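Local coordinates for putative S41 protease (Bacteroides fragilis NCTC 9343, PDB 3K50), which is probably a serine peptidase of family S41, hydrolysing peptide bonds in protein substrates, although its own function is uncharacterised, at residues Q257-L262 and A305-N310; N313-V318 and Y352-K357; I182-K187 and G383-T388. One frame throughout, in Å; residues are numbered along the deposited sequence.

How the contacts relate
Coming from the N terminus, the chain passes 182-187 first and opens contact 3, the longest of the three loops. Within that loop lie both of the others, one after the other: contact 1 closes when helix 304-312 meets strand 258-263, and contact 2 opens just afterwards at 313-318 and closes at 352-357. Contact 3 is completed at 383-388, ahead of the C-terminal helix. Contacts 1 and 2 are neighbours, their centres about 7 Å apart, and together tie the antiparallel sheet with strand 342-352 to the helix and strand beside it. Contact 3, with its centre about 28 Å from each of theirs, joins edge strand 176-184 of the mixed sheet to the turn before helix 388-398.

Contact 1 of 3, residues Q257-L262 and A305-N310; sequences QLLALL and AEMVIN
Met307, a selenomethionine in the model, pushes its terminal methyl CE against Leu259 and Ala260, and that one methyl carries the whole contact. The helix it comes from, 304-312, is the connection of a beta-alpha-beta crossover between the parallel strands 292-297 and 317-322 in the ClpP/crotonase-like S41 peptidase domain. Its partner strand, 258-263, belongs to a separate antiparallel sheet, so the contact joins the crossover helix to a strand of that second sheet. The backbones stay well apart, with 8.4 Å between Ala260 CA and Met307 CA, and the selenomethionine bridges the gap. It leaves the helix with CG trans to the backbone N (chi1 176°), then bends at the next bond (chi2 -73°), which carries SE and CE over to the strand.

On the strand side, a classic beta bulge explains why two consecutive residues can both be used. Leu259 and Ala260 sit opposite the single residue Leu275 of strand 273-276, so both side chains can serve the same face. Ala260 points its CB toward the helix. Leu259 starts out to one side and brings its branch CD2 round to the methyl, 3.9 Å from Met307 CE, its side chain crossing that of Met307 at about a right angle. Seen from CE, the two partners lie roughly 80° apart, so they brace the methyl on different flanks.

All three residues are buried, and no hydrogen bond crosses between the segments: the join is purely apolar. Helix 239-249 adds to the same core, with Leu239 and Ala242 against Met307 and Cys246 against Leu259, while Val351 of strand 342-352 touches both Ala260 and Met307. The tightest approach is from Ala260 CB to Met307 CE, at 3.7 Å.

Contact 2 of 3, residues N313-V318 and Y352-K357; sequences NPYMKV and YNAEEK
Asn353, Ala354 and Glu355 lie against Pro314 and Tyr315, just after strand 342-352 has run into a type I beta turn from Asn353 to Glu356. Asn353 comes first, its amide crossing the proline ring at a slant, with ND2 3.7 Å from Pro314 CG. Its CG is tucked between the backbone N and the carbonyl carbon (chi1 61°), which turns OD1 back over the turn. There OD1 accepts from Lys357 N at 3.1 Å, the donor lying above the carbonyl plane, and more weakly from Glu355 N. ND2 is held by the carbonyl of Asn310 in helix 304-312, so this one amide links turn and helix.

Ala354 points its CB at the Tyr315 phenol, 3.8 Å from Tyr315 CE2. The shortest approach of the contact is here, where Tyr315 OH lies 3.3 Å from Ala354 CB. That hydroxyl is engaged with the Leu258 carbonyl, and the ring packs edge-to-face with Phe277. Glu355 stretches its chain alongside the proline at the surface and brings OE2 to 3.8 Å from Pro314 CB.

Contact 3 of 3, residues I182-K187 and G383-T388; sequences IPWNGK and GNTNET
Thr385 lays its side chain against Ile182 and Trp184, two residues of strand 176-184 that both point toward it. Starting at CB, the first neighbour is the tryptophan: Trp184 CZ3, on the six-membered ring, stands 4.2 Å from Thr385 CB, with the two side chains crossing at a slant. The indole gets there because its CG is trans to the backbone N (chi1 -174°), which swings the ring out toward 383-388. Beyond CB, OG1 takes the place between the backbone N and the carbonyl carbon (chi1 58°), leaving CG2 opposite the carbonyl carbon and aimed at the isoleucine. At this tip CG2 meets the gamma methyl, 3.6 Å from Ile182 CG2, and more distantly the delta methyl, 4.2 Å from Ile182 CD1. The isoleucine and threonine side chains lie side by side, pointing opposite ways.

No hydrogen bond joins the segments; polar groups instead shape each one. Asn384 OD1 accepts from Asn386 N at 3.0 Å, in the carbonyl plane and nearly straight at 158°. This Asx turn sits on the type I beta turn from Asn384 to Glu387. Glu387 then caps helix 388-398 through the backbone N atoms of Leu389 and Leu390 and forms a salt bridge with Arg232. Leu394 of that helix touches both Trp184 and Thr385, while Leu390 packs on Ile182.

Asn185 and Gly186 form the type I' turn of a two-residue beta hairpin joining strands 176-184 and 187-194. The arrangement is thus an edge hairpin of the mixed sheet, packed against the turn leading into helix 388-398 and along the side of that helix.

Contact 1 of 3, residues Q257-L262 and A305-N310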
ATOM      1  N   GLN A 257     -19.812  16.479  -6.737  1.00 30.24           N
ATOM      2  CA  GLN A 257     -18.871  17.534  -6.389  1.00 30.95           C
ATOM      3  C   GLN A 257     -17.462  17.145  -6.816  1.00 30.24           C
ATOM      4  O   GLN A 257     -17.153  15.967  -6.965  1.00 30.20           O
ATOM      5  CB  GLN A 257     -18.986  17.846  -4.878  1.00 30.96           C
ATOM      6  CG  GLN A 257     -20.432  18.401  -4.575  1.00 30.44           C
ATOM      7  CD  GLN A 257     -20.647  18.964  -3.194  1.00 35.60           C
ATOM      8  OE1 GLN A 257     -21.714  18.770  -2.581  1.00 51.07           O
ATOM      9  NE2 GLN A 257     -19.678  19.648  -2.702  1.00 26.45           N
ATOM     10  N   LEU A 258     -16.598  18.144  -6.985  1.00 29.09           N
ATOM     11  CA  LEU A 258     -15.216  17.910  -7.385  1.00 29.29           C
ATOM     12  C   LEU A 258     -14.406  17.130  -6.320  1.00 29.70           C
ATOM     13  O   LEU A 258     -14.456  17.443  -5.150  1.00 29.18           O
ATOM     14  CB  LEU A 258     -14.501  19.261  -7.693  1.00 30.71           C
ATOM     15  CG  LEU A 258     -14.910  19.952  -9.024  1.00 40.19           C
ATOM     16  CD1 LEU A 258     -14.378  21.410  -9.007  1.00 39.39           C
ATOM     17  CD2 LEU A 258     -14.461  19.171 -10.320  1.00 31.61           C
ATOM     18  N   LEU A 259     -13.673  16.112  -6.755  1.00 28.48           N
ATOM     19  CA  LEU A 259     -12.896  15.295  -5.866  1.00 27.59           C
ATOM     20  C   LEU A 259     -11.399  15.527  -6.070  1.00 26.17           C
ATOM     21  O   LEU A 259     -10.644  15.630  -5.126  1.00 29.94           O
ATOM     22  CB  LEU A 259     -13.196  13.819  -6.095  1.00 27.64           C
ATOM     23  CG  LEU A 259     -12.341  12.865  -5.244  1.00 31.80           C
ATOM     24  CD1 LEU A 259     -12.751  12.933  -3.785  1.00 30.94           C
ATOM     25  CD2 LEU A 259     -12.428  11.446  -5.851  1.00 28.93           C
ATOM     26  N   ALA A 260     -10.963  15.486  -7.317  1.00 28.57           N
ATOM     27  CA  ALA A 260      -9.548  15.644  -7.662  1.00 27.26           C
ATOM     28  C   ALA A 260      -9.353  16.324  -8.992  1.00 29.49           C
ATOM     29  O   ALA A 260     -10.152  16.138  -9.942  1.00 31.59           O
ATOM     30  CB  ALA A 260      -8.815  14.295  -7.643  1.00 28.11           C
ATOM     31  N   LEU A 261      -8.274  17.105  -9.055  1.00 30.51           N
ATOM     32  CA  LEU A 261      -7.933  17.915 -10.217  1.00 28.55           C
ATOM     33  C   LEU A 261      -6.583  17.422 -10.648  1.00 30.72           C
ATOM     34  O   LEU A 261      -5.590  17.688  -9.992  1.00 27.12           O
ATOM     35  CB  LEU A 261      -7.901  19.397  -9.841  1.00 33.00           C
ATOM     36  CG  LEU A 261      -9.105  20.095  -9.169  1.00 31.73           C
ATOM     37  CD1 LEU A 261      -8.751  21.544  -8.975  1.00 32.05           C
ATOM     38  CD2 LEU A 261     -10.415  19.942  -9.979  1.00 32.11           C
ATOM     39  N   LEU A 262      -6.561  16.640 -11.727  1.00 28.40           N
ATOM     40  CA  LEU A 262      -5.325  16.139 -12.306  1.00 29.37           C
ATOM     41  C   LEU A 262      -4.789  17.185 -13.283  1.00 31.48           C
ATOM     42  O   LEU A 262      -5.436  17.467 -14.299  1.00 26.24           O
ATOM     43  CB  LEU A 262      -5.556  14.812 -13.039  1.00 28.81           C
ATOM     44  CG  LEU A 262      -5.787  13.526 -12.167  1.00 29.48           C
ATOM     45  CD1 LEU A 262      -6.824  13.658 -11.132  1.00 37.51           C
ATOM     46  CD2 LEU A 262      -6.112  12.346 -13.018  1.00 27.12           C
ATOM     47  N   ALA A 305      -3.067   6.177  -2.178  1.00 30.63           N
ATOM     48  CA  ALA A 305      -3.548   6.012  -0.805  1.00 31.99           C
ATOM     49  C   ALA A 305      -3.590   7.395  -0.125  1.00 30.35           C
ATOM     50  O   ALA A 305      -4.507   7.721   0.594  1.00 31.80           O
ATOM     51  CB  ALA A 305      -2.654   5.054  -0.041  1.00 32.74           C
ATOM     52  N   GLU A 306      -2.604   8.204  -0.417  1.00 31.08           N
ATOM     53  CA  GLU A 306      -2.496   9.565   0.138  1.00 29.27           C
ATOM     54  C   GLU A 306      -3.467  10.524  -0.525  1.00 30.80           C
ATOM     55  O   GLU A 306      -3.956  11.472   0.106  1.00 30.45           O
ATOM     56  CB  GLU A 306      -1.083  10.062   0.010  1.00 30.34           C
ATOM     57  CG  GLU A 306      -0.082   9.296   0.876  1.00 28.49           C
ATOM     58  CD  GLU A 306       1.342   9.738   0.660  1.00 34.46           C
ATOM     59  OE1 GLU A 306       1.964   9.301  -0.357  1.00 29.12           O
ATOM     60  OE2 GLU A 306       1.851  10.493   1.524  1.00 33.78           O
HETATM   61  N   MSE A 307      -3.753  10.266  -1.783  1.00 31.65           N
HETATM   62  CA  MSE A 307      -4.769  11.034  -2.543  1.00 31.98           C
HETATM   63  C   MSE A 307      -6.146  10.899  -1.924  1.00 30.67           C
HETATM   64  O   MSE A 307      -6.899  11.866  -1.872  1.00 29.39           O
HETATM   65  CB  MSE A 307      -4.777  10.562  -3.995  1.00 33.38           C
HETATM   66  CG  MSE A 307      -5.854  11.184  -4.952  1.00 35.64           C
HETATM   67 SE   MSE A 307      -7.737  10.571  -4.685  0.75 42.24          SE
HETATM   68  CE  MSE A 307      -8.631  10.764  -6.584  1.00 34.80           C
ATOM     69  N   VAL A 308      -6.462   9.715  -1.419  1.00 28.99           N
ATOM     70  CA  VAL A 308      -7.726   9.488  -0.786  1.00 28.89           C
ATOM     71  C   VAL A 308      -7.837  10.334   0.447  1.00 28.72           C
ATOM     72  O   VAL A 308      -8.869  10.965   0.713  1.00 29.35           O
ATOM     73  CB  VAL A 308      -7.912   7.982  -0.401  1.00 30.56           C
ATOM     74  CG1 VAL A 308      -9.128   7.834   0.503  1.00 32.45           C
ATOM     75  CG2 VAL A 308      -7.996   7.159  -1.668  1.00 25.88           C
ATOM     76  N   ILE A 309      -6.788  10.367   1.217  1.00 27.48           N
ATOM     77  CA  ILE A 309      -6.771  11.222   2.403  1.00 27.21           C
ATOM     78  C   ILE A 309      -6.897  12.692   2.028  1.00 29.26           C
ATOM     79  O   ILE A 309      -7.722  13.424   2.581  1.00 29.60           O
ATOM     80  CB  ILE A 309      -5.471  11.039   3.263  1.00 28.95           C
ATOM     81  CG1 ILE A 309      -5.384   9.586   3.799  1.00 28.82           C
ATOM     82  CG2 ILE A 309      -5.395  12.107   4.355  1.00 25.69           C
ATOM     83  CD1 ILE A 309      -3.945   9.195   4.351  1.00 28.52           C
ATOM     84  N   ASN A 310      -6.068  13.143   1.113  1.00 27.23           N
ATOM     85  CA  ASN A 310      -6.098  14.557   0.751  1.00 28.94           C
ATOM     86  C   ASN A 310      -7.459  15.084   0.206  1.00 27.57           C
ATOM     87  O   ASN A 310      -7.861  16.216   0.484  1.00 29.03           O
ATOM     88  CB  ASN A 310      -5.006  14.824  -0.316  1.00 26.68           C
ATOM     89  CG  ASN A 310      -4.866  16.301  -0.623  1.00 27.47           C
ATOM     90  OD1 ASN A 310      -4.707  17.098   0.309  1.00 36.02           O
ATOM     91  ND2 ASN A 310      -4.956  16.686  -1.936  1.00 28.86           N
TER

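Contact 2 of 3, residues N313-V318 and Y352-K357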
ATOM      1  N   ASN A 313     -10.404  14.894   2.807  1.00 31.17           N
ATOM      2  CA  ASN A 313     -10.218  15.933   3.878  1.00 33.47           C
ATOM      3  C   ASN A 313     -11.175  17.115   3.862  1.00 35.63           C
ATOM      4  O   ASN A 313     -11.707  17.475   4.917  1.00 35.17           O
ATOM      5  CB  ASN A 313      -8.759  16.496   3.929  1.00 32.35           C
ATOM      6  CG  ASN A 313      -7.872  15.776   4.964  1.00 36.86           C
ATOM      7  OD1 ASN A 313      -8.397  15.251   5.939  1.00 33.73           O
ATOM      8  ND2 ASN A 313      -6.526  15.817   4.796  1.00 33.11           N
ATOM      9  N   PRO A 314     -11.336  17.775   2.712  1.00 33.99           N
ATOM     10  CA  PRO A 314     -12.261  18.928   2.626  1.00 35.30           C
ATOM     11  C   PRO A 314     -13.739  18.613   2.777  1.00 34.13           C
ATOM     12  O   PRO A 314     -14.519  19.520   3.005  1.00 31.56           O
ATOM     13  CB  PRO A 314     -12.052  19.442   1.195  1.00 35.26           C
ATOM     14  CG  PRO A 314     -10.775  18.869   0.750  1.00 35.51           C
ATOM     15  CD  PRO A 314     -10.589  17.597   1.459  1.00 34.19           C
ATOM     16  N   TYR A 315     -14.118  17.347   2.634  1.00 29.86           N
ATOM     17  CA  TYR A 315     -15.524  16.975   2.624  1.00 32.95           C
ATOM     18  C   TYR A 315     -16.060  16.188   3.817  1.00 34.39           C
ATOM     19  O   TYR A 315     -17.258  15.981   3.895  1.00 34.47           O
ATOM     20  CB  TYR A 315     -15.775  16.111   1.403  1.00 30.09           C
ATOM     21  CG  TYR A 315     -15.724  16.868   0.130  1.00 27.43           C
ATOM     22  CD1 TYR A 315     -16.778  17.693  -0.232  1.00 32.88           C
ATOM     23  CD2 TYR A 315     -14.618  16.775  -0.735  1.00 30.47           C
ATOM     24  CE1 TYR A 315     -16.742  18.420  -1.426  1.00 30.26           C
ATOM     25  CE2 TYR A 315     -14.569  17.532  -1.931  1.00 29.97           C
ATOM     26  CZ  TYR A 315     -15.658  18.310  -2.276  1.00 33.57           C
ATOM     27  OH  TYR A 315     -15.667  19.019  -3.439  1.00 28.97           O
HETATM   28  N   MSE A 316     -15.168  15.683   4.653  1.00 32.05           N
HETATM   29  CA  MSE A 316     -15.551  14.851   5.773  1.00 32.55           C
HETATM   30  C   MSE A 316     -14.393  14.886   6.783  1.00 35.15           C
HETATM   31  O   MSE A 316     -13.309  15.448   6.492  1.00 28.78           O
HETATM   32  CB  MSE A 316     -15.946  13.424   5.284  1.00 37.07           C
HETATM   33  CG  MSE A 316     -14.888  12.610   4.689  1.00 32.48           C
HETATM   34 SE   MSE A 316     -15.463  10.925   3.852  0.75 26.47          SE
HETATM   35  CE  MSE A 316     -16.383   9.767   5.255  1.00 26.86           C
ATOM     36  N   LYS A 317     -14.678  14.391   7.994  1.00 33.59           N
ATOM     37  CA  LYS A 317     -13.696  14.279   9.057  1.00 32.98           C
ATOM     38  C   LYS A 317     -12.906  12.998   8.824  1.00 28.41           C
ATOM     39  O   LYS A 317     -13.460  11.842   8.821  1.00 27.44           O
ATOM     40  CB  LYS A 317     -14.380  14.253  10.451  1.00 32.60           C
ATOM     41  CG  LYS A 317     -13.372  14.205  11.639  1.00 34.96           C
ATOM     42  CD  LYS A 317     -14.132  14.210  13.002  1.00 38.28           C
ATOM     43  CE  LYS A 317     -13.240  14.068  14.243  1.00 52.81           C
ATOM     44  NZ  LYS A 317     -14.096  13.658  15.423  1.00 55.44           N
ATOM     45  N   VAL A 318     -11.621  13.177   8.591  1.00 30.94           N
ATOM     46  CA  VAL A 318     -10.708  12.091   8.283  1.00 29.86           C
ATOM     47  C   VAL A 318      -9.747  12.001   9.482  1.00 33.66           C
ATOM     48  O   VAL A 318      -9.090  12.974   9.796  1.00 27.28           O
ATOM     49  CB  VAL A 318      -9.915  12.377   6.987  1.00 31.23           C
ATOM     50  CG1 VAL A 318      -8.936  11.239   6.695  1.00 28.80           C
ATOM     51  CG2 VAL A 318     -10.834  12.544   5.834  1.00 25.95           C
ATOM     52  N   TYR A 352      -4.548  17.682  -7.232  1.00 31.00           N
ATOM     53  CA  TYR A 352      -5.071  18.585  -6.208  1.00 29.23           C
ATOM     54  C   TYR A 352      -6.425  18.137  -5.733  1.00 30.75           C
ATOM     55  O   TYR A 352      -7.183  17.569  -6.503  1.00 29.91           O
ATOM     56  CB  TYR A 352      -5.207  19.991  -6.743  1.00 35.11           C
ATOM     57  CG  TYR A 352      -3.871  20.539  -7.378  1.00 31.85           C
ATOM     58  CD1 TYR A 352      -2.703  20.654  -6.621  1.00 30.94           C
ATOM     59  CD2 TYR A 352      -3.821  20.925  -8.676  1.00 30.49           C
ATOM     60  CE1 TYR A 352      -1.512  21.140  -7.149  1.00 35.95           C
ATOM     61  CE2 TYR A 352      -2.601  21.456  -9.230  1.00 36.97           C
ATOM     62  CZ  TYR A 352      -1.482  21.565  -8.444  1.00 33.36           C
ATOM     63  OH  TYR A 352      -0.282  22.032  -8.938  1.00 33.92           O
ATOM     64  N   ASN A 353      -6.742  18.469  -4.489  1.00 30.74           N
ATOM     65  CA  ASN A 353      -8.073  18.255  -3.968  1.00 30.53           C
ATOM     66  C   ASN A 353      -8.964  19.420  -4.471  1.00 33.09           C
ATOM     67  O   ASN A 353      -8.510  20.295  -5.212  1.00 29.48           O
ATOM     68  CB  ASN A 353      -8.090  18.124  -2.423  1.00 25.89           C
ATOM     69  CG  ASN A 353      -7.589  19.334  -1.680  1.00 31.48           C
ATOM     70  OD1 ASN A 353      -7.557  20.481  -2.172  1.00 29.77           O
ATOM     71  ND2 ASN A 353      -7.230  19.083  -0.415  1.00 26.89           N
ATOM     72  N   ALA A 354     -10.202  19.466  -4.001  1.00 34.26           N
ATOM     73  CA  ALA A 354     -11.179  20.489  -4.430  1.00 34.10           C
ATOM     74  C   ALA A 354     -10.764  21.889  -3.978  1.00 35.61           C
ATOM     75  O   ALA A 354     -11.223  22.864  -4.539  1.00 38.75           O
ATOM     76  CB  ALA A 354     -12.563  20.133  -3.886  1.00 29.24           C
ATOM     77  N   GLU A 355      -9.897  21.988  -2.972  1.00 35.36           N
ATOM     78  CA  GLU A 355      -9.378  23.266  -2.512  1.00 37.94           C
ATOM     79  C   GLU A 355      -8.063  23.653  -3.207  1.00 37.98           C
ATOM     80  O   GLU A 355      -7.354  24.570  -2.742  1.00 34.20           O
ATOM     81  CB  GLU A 355      -9.161  23.274  -0.995  1.00 35.52           C
ATOM     82  CG  GLU A 355     -10.437  23.205  -0.147  1.00 41.87           C
ATOM     83  CD  GLU A 355     -10.128  23.138   1.372  1.00 45.72           C
ATOM     84  OE1 GLU A 355      -8.921  23.191   1.769  1.00 52.35           O
ATOM     85  OE2 GLU A 355     -11.090  22.997   2.178  1.00 59.15           O
ATOM     86  N   GLU A 356      -7.777  22.989  -4.324  1.00 35.34           N
ATOM     87  CA  GLU A 356      -6.590  23.225  -5.118  1.00 34.20           C
ATOM     88  C   GLU A 356      -5.270  22.970  -4.386  1.00 31.74           C
ATOM     89  O   GLU A 356      -4.278  23.587  -4.719  1.00 25.80           O
ATOM     90  CB  GLU A 356      -6.585  24.654  -5.685  1.00 36.52           C
ATOM     91  CG  GLU A 356      -7.931  25.042  -6.333  1.00 35.59           C
ATOM     92  CD  GLU A 356      -7.978  26.481  -6.838  1.00 40.13           C
ATOM     93  OE1 GLU A 356      -7.092  26.917  -7.614  1.00 41.51           O
ATOM     94  OE2 GLU A 356      -8.958  27.118  -6.466  1.00 41.15           O
ATOM     95  N   LYS A 357      -5.243  21.991  -3.503  1.00 27.52           N
ATOM     96  CA  LYS A 357      -4.047  21.689  -2.698  1.00 36.08           C
ATOM     97  C   LYS A 357      -3.680  20.217  -2.704  1.00 30.72           C
ATOM     98  O   LYS A 357      -4.543  19.380  -2.933  1.00 30.36           O
ATOM     99  CB  LYS A 357      -4.264  22.192  -1.242  1.00 36.82           C
ATOM    100  CG  LYS A 357      -4.284  23.704  -1.144  1.00 45.53           C
ATOM    101  CD  LYS A 357      -4.850  24.271   0.142  1.00 46.26           C
ATOM    102  CE  LYS A 357      -3.955  24.140   1.337  1.00 50.11           C
ATOM    103  NZ  LYS A 357      -4.070  25.359   2.250  1.00 41.43           N
TER

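Contact 3 of 3, residues I182-K187 and G383-T388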
ATOM      1  N   ILE A 182     -18.110  -4.664  12.680  1.00 30.53           N
ATOM      2  CA  ILE A 182     -17.885  -4.743  14.107  1.00 28.99           C
ATOM      3  C   ILE A 182     -18.915  -3.950  14.869  1.00 30.50           C
ATOM      4  O   ILE A 182     -19.020  -2.712  14.700  1.00 31.64           O
ATOM      5  CB  ILE A 182     -16.488  -4.146  14.406  1.00 32.15           C
ATOM      6  CG1 ILE A 182     -15.423  -4.867  13.532  1.00 32.44           C
ATOM      7  CG2 ILE A 182     -16.150  -4.138  15.924  1.00 32.76           C
ATOM      8  CD1 ILE A 182     -14.077  -4.106  13.435  1.00 30.08           C
ATOM      9  N   PRO A 183     -19.714  -4.617  15.709  1.00 31.87           N
ATOM     10  CA  PRO A 183     -20.577  -3.828  16.588  1.00 35.02           C
ATOM     11  C   PRO A 183     -19.719  -3.266  17.737  1.00 34.15           C
ATOM     12  O   PRO A 183     -18.905  -3.991  18.332  1.00 33.33           O
ATOM     13  CB  PRO A 183     -21.564  -4.855  17.104  1.00 36.47           C
ATOM     14  CG  PRO A 183     -20.815  -6.144  17.059  1.00 37.85           C
ATOM     15  CD  PRO A 183     -19.880  -6.065  15.911  1.00 34.65           C
ATOM     16  N   TRP A 184     -19.841  -1.989  18.031  1.00 33.13           N
ATOM     17  CA  TRP A 184     -18.979  -1.424  19.034  1.00 34.99           C
ATOM     18  C   TRP A 184     -19.594  -0.228  19.733  1.00 33.28           C
ATOM     19  O   TRP A 184     -19.777   0.848  19.131  1.00 31.56           O
ATOM     20  CB  TRP A 184     -17.633  -1.040  18.388  1.00 37.15           C
ATOM     21  CG  TRP A 184     -16.595  -0.570  19.392  1.00 32.41           C
ATOM     22  CD1 TRP A 184     -16.399   0.714  19.827  1.00 41.84           C
ATOM     23  CD2 TRP A 184     -15.631  -1.366  20.055  1.00 32.57           C
ATOM     24  NE1 TRP A 184     -15.346   0.768  20.707  1.00 37.84           N
ATOM     25  CE2 TRP A 184     -14.872  -0.510  20.881  1.00 34.06           C
ATOM     26  CE3 TRP A 184     -15.302  -2.719  20.008  1.00 31.53           C
ATOM     27  CZ2 TRP A 184     -13.804  -0.962  21.635  1.00 38.21           C
ATOM     28  CZ3 TRP A 184     -14.266  -3.176  20.793  1.00 39.07           C
ATOM     29  CH2 TRP A 184     -13.516  -2.294  21.584  1.00 36.57           C
ATOM     30  N   ASN A 185     -19.871  -0.389  21.027  1.00 31.43           N
ATOM     31  CA  ASN A 185     -20.514   0.692  21.811  1.00 33.83           C
ATOM     32  C   ASN A 185     -21.649   1.442  21.076  1.00 32.68           C
ATOM     33  O   ASN A 185     -21.699   2.686  21.001  1.00 31.90           O
ATOM     34  CB  ASN A 185     -19.411   1.629  22.305  1.00 33.88           C
ATOM     35  CG  ASN A 185     -18.439   0.894  23.241  1.00 45.56           C
ATOM     36  OD1 ASN A 185     -18.879   0.140  24.096  1.00 41.02           O
ATOM     37  ND2 ASN A 185     -17.139   1.097  23.071  1.00 51.02           N
ATOM     38  N   GLY A 186     -22.529   0.670  20.469  1.00 32.79           N
ATOM     39  CA  GLY A 186     -23.725   1.231  19.827  1.00 33.41           C
ATOM     40  C   GLY A 186     -23.566   1.693  18.399  1.00 36.49           C
ATOM     41  O   GLY A 186     -24.513   2.254  17.809  1.00 31.77           O
ATOM     42  N   LYS A 187     -22.370   1.467  17.859  1.00 34.53           N
ATOM     43  CA  LYS A 187     -22.027   1.823  16.497  1.00 35.50           C
ATOM     44  C   LYS A 187     -21.875   0.547  15.685  1.00 32.69           C
ATOM     45  O   LYS A 187     -21.633  -0.521  16.237  1.00 33.68           O
ATOM     46  CB  LYS A 187     -20.730   2.595  16.494  1.00 39.05           C
ATOM     47  CG  LYS A 187     -20.781   3.913  17.265  1.00 39.75           C
ATOM     48  CD  LYS A 187     -19.381   4.439  17.553  1.00 44.63           C
ATOM     49  CE  LYS A 187     -19.403   5.858  18.159  1.00 49.02           C
ATOM     50  NZ  LYS A 187     -19.764   6.912  17.124  1.00 42.25           N
ATOM     51  N   GLY A 383      -8.480  -7.036  11.641  1.00 29.15           N
ATOM     52  CA  GLY A 383      -9.886  -7.142  11.986  1.00 27.24           C
ATOM     53  C   GLY A 383     -10.139  -7.699  13.393  1.00 30.28           C
ATOM     54  O   GLY A 383     -11.265  -7.619  13.868  1.00 29.46           O
ATOM     55  N   ASN A 384      -9.126  -8.226  14.084  1.00 29.24           N
ATOM     56  CA  ASN A 384      -9.272  -8.613  15.496  1.00 28.20           C
ATOM     57  C   ASN A 384      -9.368  -7.277  16.209  1.00 29.15           C
ATOM     58  O   ASN A 384      -8.521  -6.444  16.012  1.00 31.46           O
ATOM     59  CB  ASN A 384      -8.062  -9.447  15.944  1.00 26.88           C
ATOM     60  CG  ASN A 384      -8.114  -9.877  17.401  1.00 31.69           C
ATOM     61  OD1 ASN A 384      -8.372  -9.076  18.305  1.00 26.61           O
ATOM     62  ND2 ASN A 384      -7.748 -11.137  17.647  1.00 28.33           N
ATOM     63  N   THR A 385     -10.405  -7.038  17.025  1.00 30.51           N
ATOM     64  CA  THR A 385     -10.610  -5.717  17.629  1.00 27.18           C
ATOM     65  C   THR A 385      -9.554  -5.301  18.642  1.00 29.23           C
ATOM     66  O   THR A 385      -9.455  -4.111  19.022  1.00 29.53           O
ATOM     67  CB  THR A 385     -12.011  -5.586  18.274  1.00 29.27           C
ATOM     68  OG1 THR A 385     -12.170  -6.599  19.244  1.00 29.04           O
ATOM     69  CG2 THR A 385     -13.169  -5.721  17.201  1.00 27.84           C
ATOM     70  N   ASN A 386      -8.730  -6.243  19.079  1.00 30.02           N
ATOM     71  CA  ASN A 386      -7.623  -5.896  19.974  1.00 27.34           C
ATOM     72  C   ASN A 386      -6.352  -5.577  19.188  1.00 30.26           C
ATOM     73  O   ASN A 386      -5.356  -5.172  19.781  1.00 27.36           O
ATOM     74  CB  ASN A 386      -7.328  -7.009  20.941  1.00 26.95           C
ATOM     75  CG  ASN A 386      -8.478  -7.316  21.887  1.00 31.80           C
ATOM     76  OD1 ASN A 386      -8.804  -8.480  22.082  1.00 41.31           O
ATOM     77  ND2 ASN A 386      -9.061  -6.289  22.509  1.00 35.57           N
ATOM     78  N   GLU A 387      -6.388  -5.688  17.855  1.00 27.71           N
ATOM     79  CA  GLU A 387      -5.232  -5.359  17.047  1.00 28.08           C
ATOM     80  C   GLU A 387      -4.968  -3.886  17.252  1.00 28.94           C
ATOM     81  O   GLU A 387      -5.905  -3.093  17.189  1.00 30.07           O
ATOM     82  CB  GLU A 387      -5.435  -5.674  15.572  1.00 27.20           C
ATOM     83  CG  GLU A 387      -4.178  -5.345  14.717  1.00 25.80           C
ATOM     84  CD  GLU A 387      -4.105  -3.884  14.276  1.00 26.02           C
ATOM     85  OE1 GLU A 387      -5.158  -3.371  13.884  1.00 27.20           O
ATOM     86  OE2 GLU A 387      -2.996  -3.274  14.282  1.00 27.92           O
ATOM     87  N   THR A 388      -3.698  -3.543  17.488  1.00 26.92           N
ATOM     88  CA  THR A 388      -3.310  -2.169  17.891  1.00 29.30           C
ATOM     89  C   THR A 388      -4.036  -1.002  17.168  1.00 29.43           C
ATOM     90  O   THR A 388      -4.755  -0.245  17.812  1.00 28.93           O
ATOM     91  CB  THR A 388      -1.782  -1.988  17.812  1.00 25.67           C
ATOM     92  OG1 THR A 388      -1.151  -3.094  18.485  1.00 27.76           O
ATOM     93  CG2 THR A 388      -1.316  -0.687  18.446  1.00 24.56           C
TER